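Sialidase B (Streptococcus pneumoniae TIGR4, PDB 4XIL) hydrolyses the alpha-glycosidic linkages that hold terminal sialic acid residues on oligosaccharides, glycoproteins and glycolipids. Local coordinates at residues A[458-463]-A[506-511]. The protein carries 1 engineered substitution. Residues are numbered along the deposited sequence; the frame is centred on the assembly and turned at random.
Sequences LALKSS and MVELRD. With OPX ((1s,3R,4S)-1-[(cyclohexylamino)methyl]-3,4-dihydroxycyclopentanesulfonic acid), chain B.
The carboxylate of Glu508 reaches across to the turn that follows strand 451-459 and takes the backbone N-H of Lys461. Glu508 OE1 accepts through its syn lone pair, 2.9 Å from Lys461 N, and the N-H...O angle of 152° makes the bond fairly straight. With CG anti to the backbone N (chi1 -169°) and the chain extended beyond it, the glutamate spans the gap at full length, crossing Leu460 at about a right angle. A water also donates to OE1 and to Ala459 O while accepting from Lys461 NZ. OE2 is held by Gly512 N and by a second water, which in turn accepts from Ser462 N. Further out, Ser462 OG donates to Asp511 OD2 at 2.6 Å, approaching from well above the carboxylate plane.

The Lys461 side chain passes obliquely beside the glutamate, its CG 3.2 Å from Glu508 OE1. Bends at chi2 and chi4 bring Lys461 NZ to OAE of the bound sulfonate OPX, at 2.8 Å. The ammonium nitrogen NZ is 4.6 Å from Glu508 OE1, too far for a direct ion pair, and the first water links the two. Gln456 and Thr213 also bind the ligand.

Apolar contact lies at the other end, where the Met506 chain bends at chi3 and lays CE against Leu458 CB (3.8 Å). Ile514 of strand 513-518 touches both side chains.

The two segments run parallel but belong to different sheets of the sialidase beta-propeller, so side chains and waters bridge them. Glu508 is thus a second-shell residue: it fixes the turn carrying Lys461, and its negative charge probably favours a protonated lysine facing the sulfonate.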
ATOM      1  N   LEU A 458       7.039   9.954  17.138  1.00 12.23           N
ATOM      2  CA  LEU A 458       8.242  10.724  17.382  1.00  9.66           C
ATOM      3  C   LEU A 458       8.723  10.533  18.814  1.00 13.81           C
ATOM      4  O   LEU A 458       7.968  10.737  19.764  1.00 11.20           O
ATOM      5  CB  LEU A 458       7.992  12.206  17.118  1.00 13.75           C
ATOM      6  CG  LEU A 458       9.167  13.128  17.476  1.00 11.72           C
ATOM      7  CD1 LEU A 458      10.391  12.879  16.589  1.00 11.03           C
ATOM      8  CD2 LEU A 458       8.715  14.598  17.413  1.00 14.32           C
ATOM      9  N   ALA A 459       9.972  10.102  18.957  1.00 11.88           N
ATOM     10  CA  ALA A 459      10.629  10.049  20.257  1.00 15.07           C
ATOM     11  C   ALA A 459      11.513  11.283  20.413  1.00 13.20           C
ATOM     12  O   ALA A 459      12.481  11.448  19.684  1.00 12.04           O
ATOM     13  CB  ALA A 459      11.473   8.767  20.379  1.00 17.97           C
ATOM     14  N   LEU A 460      11.166  12.166  21.345  1.00 13.82           N
ATOM     15  CA  LEU A 460      11.960  13.375  21.543  1.00 15.19           C
ATOM     16  C   LEU A 460      13.354  13.013  22.045  1.00 19.44           C
ATOM     17  O   LEU A 460      13.513  12.088  22.836  1.00 17.59           O
ATOM     18  CB  LEU A 460      11.268  14.333  22.511  1.00 14.18           C
ATOM     19  CG  LEU A 460      10.055  15.070  21.929  1.00 15.64           C
ATOM     20  CD1 LEU A 460       8.913  14.131  21.606  1.00 22.34           C
ATOM     21  CD2 LEU A 460       9.577  16.124  22.901  1.00 14.29           C
ATOM     22  N   LYS A 461      14.351  13.751  21.576  1.00 18.46           N
ATOM     23  CA  LYS A 461      15.744  13.396  21.801  1.00 28.30           C
ATOM     24  C   LYS A 461      16.187  13.605  23.242  1.00 25.69           C
ATOM     25  O   LYS A 461      16.958  12.814  23.777  1.00 32.66           O
ATOM     26  CB  LYS A 461      16.660  14.189  20.867  1.00 26.60           C
ATOM     27  CG  LYS A 461      16.488  13.886  19.388  1.00 36.97           C
ATOM     28  CD  LYS A 461      16.702  12.406  19.084  1.00 36.49           C
ATOM     29  CE  LYS A 461      17.062  12.188  17.615  1.00 33.76           C
ATOM     30  NZ  LYS A 461      15.974  12.588  16.661  1.00 38.44           N
ATOM     31  N   SER A 462      15.693  14.662  23.871  1.00 29.57           N
ATOM     32  CA  SER A 462      16.235  15.077  25.162  1.00 36.14           C
ATOM     33  C   SER A 462      15.370  14.695  26.358  1.00 35.81           C
ATOM     34  O   SER A 462      15.717  14.989  27.504  1.00 36.77           O
ATOM     35  CB  SER A 462      16.505  16.580  25.154  1.00 36.85           C
ATOM     36  OG  SER A 462      17.517  16.879  24.210  1.00 42.28           O
ATOM     37  N   SER A 463      14.243  14.047  26.088  1.00 29.49           N
ATOM     38  CA  SER A 463      13.403  13.522  27.154  1.00 28.48           C
ATOM     39  C   SER A 463      12.943  12.093  26.861  1.00 22.70           C
ATOM     40  O   SER A 463      13.462  11.426  25.957  1.00 29.57           O
ATOM     41  CB  SER A 463      12.201  14.439  27.394  1.00 34.22           C
ATOM     42  OG  SER A 463      11.443  14.610  26.209  1.00 26.46           O
ATOM     43  N   MET A 506       5.869  14.094  11.783  1.00  9.66           N
ATOM     44  CA  MET A 506       6.622  15.058  12.584  1.00 11.94           C
ATOM     45  C   MET A 506       8.138  14.921  12.454  1.00 14.29           C
ATOM     46  O   MET A 506       8.661  13.815  12.233  1.00  8.34           O
ATOM     47  CB  MET A 506       6.270  14.878  14.064  1.00 11.65           C
ATOM     48  CG  MET A 506       4.804  15.091  14.400  1.00 12.03           C
ATOM     49  SD  MET A 506       4.379  14.461  16.039  1.00 13.92           S
ATOM     50  CE  MET A 506       4.473  12.693  15.749  1.00 15.24           C
ATOM     51  N   VAL A 507       8.833  16.050  12.622  1.00 11.47           N
ATOM     52  CA  VAL A 507      10.286  16.053  12.817  1.00 11.49           C
ATOM     53  C   VAL A 507      10.632  16.957  13.997  1.00 13.32           C
ATOM     54  O   VAL A 507       9.955  17.955  14.239  1.00 13.19           O
ATOM     55  CB  VAL A 507      11.068  16.533  11.576  1.00 15.05           C
ATOM     56  CG1 VAL A 507      10.810  15.614  10.380  1.00 10.76           C
ATOM     57  CG2 VAL A 507      10.717  17.974  11.227  1.00 12.29           C
ATOM     58  N   GLU A 508      11.666  16.586  14.747  1.00 11.42           N
ATOM     59  CA  GLU A 508      12.163  17.451  15.805  1.00 14.15           C
ATOM     60  C   GLU A 508      13.285  18.285  15.197  1.00 17.81           C
ATOM     61  O   GLU A 508      14.347  17.759  14.854  1.00 14.42           O
ATOM     62  CB  GLU A 508      12.651  16.628  17.015  1.00 14.22           C
ATOM     63  CG  GLU A 508      12.940  17.492  18.267  1.00 16.65           C
ATOM     64  CD  GLU A 508      13.297  16.686  19.518  1.00 21.95           C
ATOM     65  OE1 GLU A 508      13.720  15.517  19.395  1.00 16.85           O
ATOM     66  OE2 GLU A 508      13.148  17.233  20.634  1.00 22.17           O
ATOM     67  N   LEU A 509      13.041  19.582  15.026  1.00 15.97           N
ATOM     68  CA  LEU A 509      14.023  20.450  14.380  1.00 19.23           C
ATOM     69  C   LEU A 509      15.216  20.704  15.294  1.00 21.68           C
ATOM     70  O   LEU A 509      16.364  20.724  14.855  1.00 25.69           O
ATOM     71  CB  LEU A 509      13.390  21.770  13.974  1.00 17.28           C
ATOM     72  CG  LEU A 509      12.360  21.723  12.854  1.00 17.92           C
ATOM     73  CD1 LEU A 509      11.780  23.139  12.652  1.00 19.72           C
ATOM     74  CD2 LEU A 509      12.968  21.189  11.563  1.00 15.07           C
ATOM     75  N   ARG A 510      14.920  20.912  16.569  1.00 20.56           N
ATOM     76  CA  ARG A 510      15.946  20.994  17.599  1.00 24.44           C
ATOM     77  C   ARG A 510      15.236  20.653  18.885  1.00 24.74           C
ATOM     78  O   ARG A 510      14.020  20.467  18.873  1.00 20.22           O
ATOM     79  CB  ARG A 510      16.558  22.393  17.657  1.00 27.23           C
ATOM     80  CG  ARG A 510      15.539  23.508  17.742  1.00 28.63           C
ATOM     81  CD  ARG A 510      16.201  24.882  17.647  1.00 34.58           C
ATOM     82  NE  ARG A 510      15.213  25.939  17.445  1.00 33.04           N
ATOM     83  CZ  ARG A 510      14.654  26.651  18.423  1.00 33.71           C
ATOM     84  NH1 ARG A 510      14.988  26.434  19.692  1.00 33.62           N
ATOM     85  NH2 ARG A 510      13.761  27.586  18.133  1.00 31.75           N
ATOM     86  N   ASP A 511      15.981  20.567  19.987  1.00 27.01           N
ATOM     87  CA  ASP A 511      15.416  20.134  21.260  1.00 23.16           C
ATOM     88  C   ASP A 511      14.136  20.863  21.606  1.00 20.49           C
ATOM     89  O   ASP A 511      14.130  22.083  21.747  1.00 24.89           O
ATOM     90  CB  ASP A 511      16.428  20.311  22.389  1.00 29.69           C
ATOM     91  CG  ASP A 511      17.477  19.230  22.396  1.00 45.23           C
ATOM     92  OD1 ASP A 511      17.473  18.390  21.465  1.00 42.63           O
ATOM     93  OD2 ASP A 511      18.310  19.223  23.330  1.00 46.30           O
TER
HETATM   94  CAF OPX B 701      21.178   7.186  11.630  1.00 13.35           C
HETATM   95  CAG OPX B 701      21.356   7.549  13.092  1.00 19.77           C
HETATM   96  CAH OPX B 701      19.885   6.515  11.361  1.00 14.18           C
HETATM   97  CAI OPX B 701      20.167   8.199  13.699  1.00 20.73           C
HETATM   98  CAJ OPX B 701      18.733   7.260  11.952  1.00 14.61           C
HETATM   99  CAK OPX B 701      16.547   7.389  14.102  1.00 15.88           C
HETATM  100  CAL OPX B 701      14.838   8.917  13.037  1.00 11.45           C
HETATM  101  CAM OPX B 701      14.070   7.031  14.322  1.00 12.26           C
HETATM  102  CAO OPX B 701      13.412   8.617  12.745  1.00 12.42           C
HETATM  103  CAP OPX B 701      13.323   7.168  13.028  1.00 12.83           C
HETATM  104  CAQ OPX B 701      18.903   7.453  13.428  1.00 16.77           C
HETATM  105  CAR OPX B 701      15.192   8.057  14.213  1.00 14.59           C
HETATM  106  NAN OPX B 701      17.763   8.211  14.003  1.00 15.47           N
HETATM  107  OAA OPX B 701      15.393   8.219  16.910  1.00 16.32           O
HETATM  108  OAB OPX B 701      13.957   9.785  15.784  1.00 18.08           O
HETATM  109  OAC OPX B 701      13.114   8.907  11.420  1.00 11.54           O
HETATM  110  OAD OPX B 701      13.960   6.436  12.081  1.00 12.10           O
HETATM  111  OAE OPX B 701      16.368  10.043  15.563  1.00 16.76           O
HETATM  112  SAS OPX B 701      15.227   9.091  15.680  1.00 17.85           S
HETATM  113  O   HOH W   1      13.606  13.245  17.866  1.00 23.07           O
HETATM  114  O   HOH W   2      13.829  17.063  23.031  1.00 29.69           O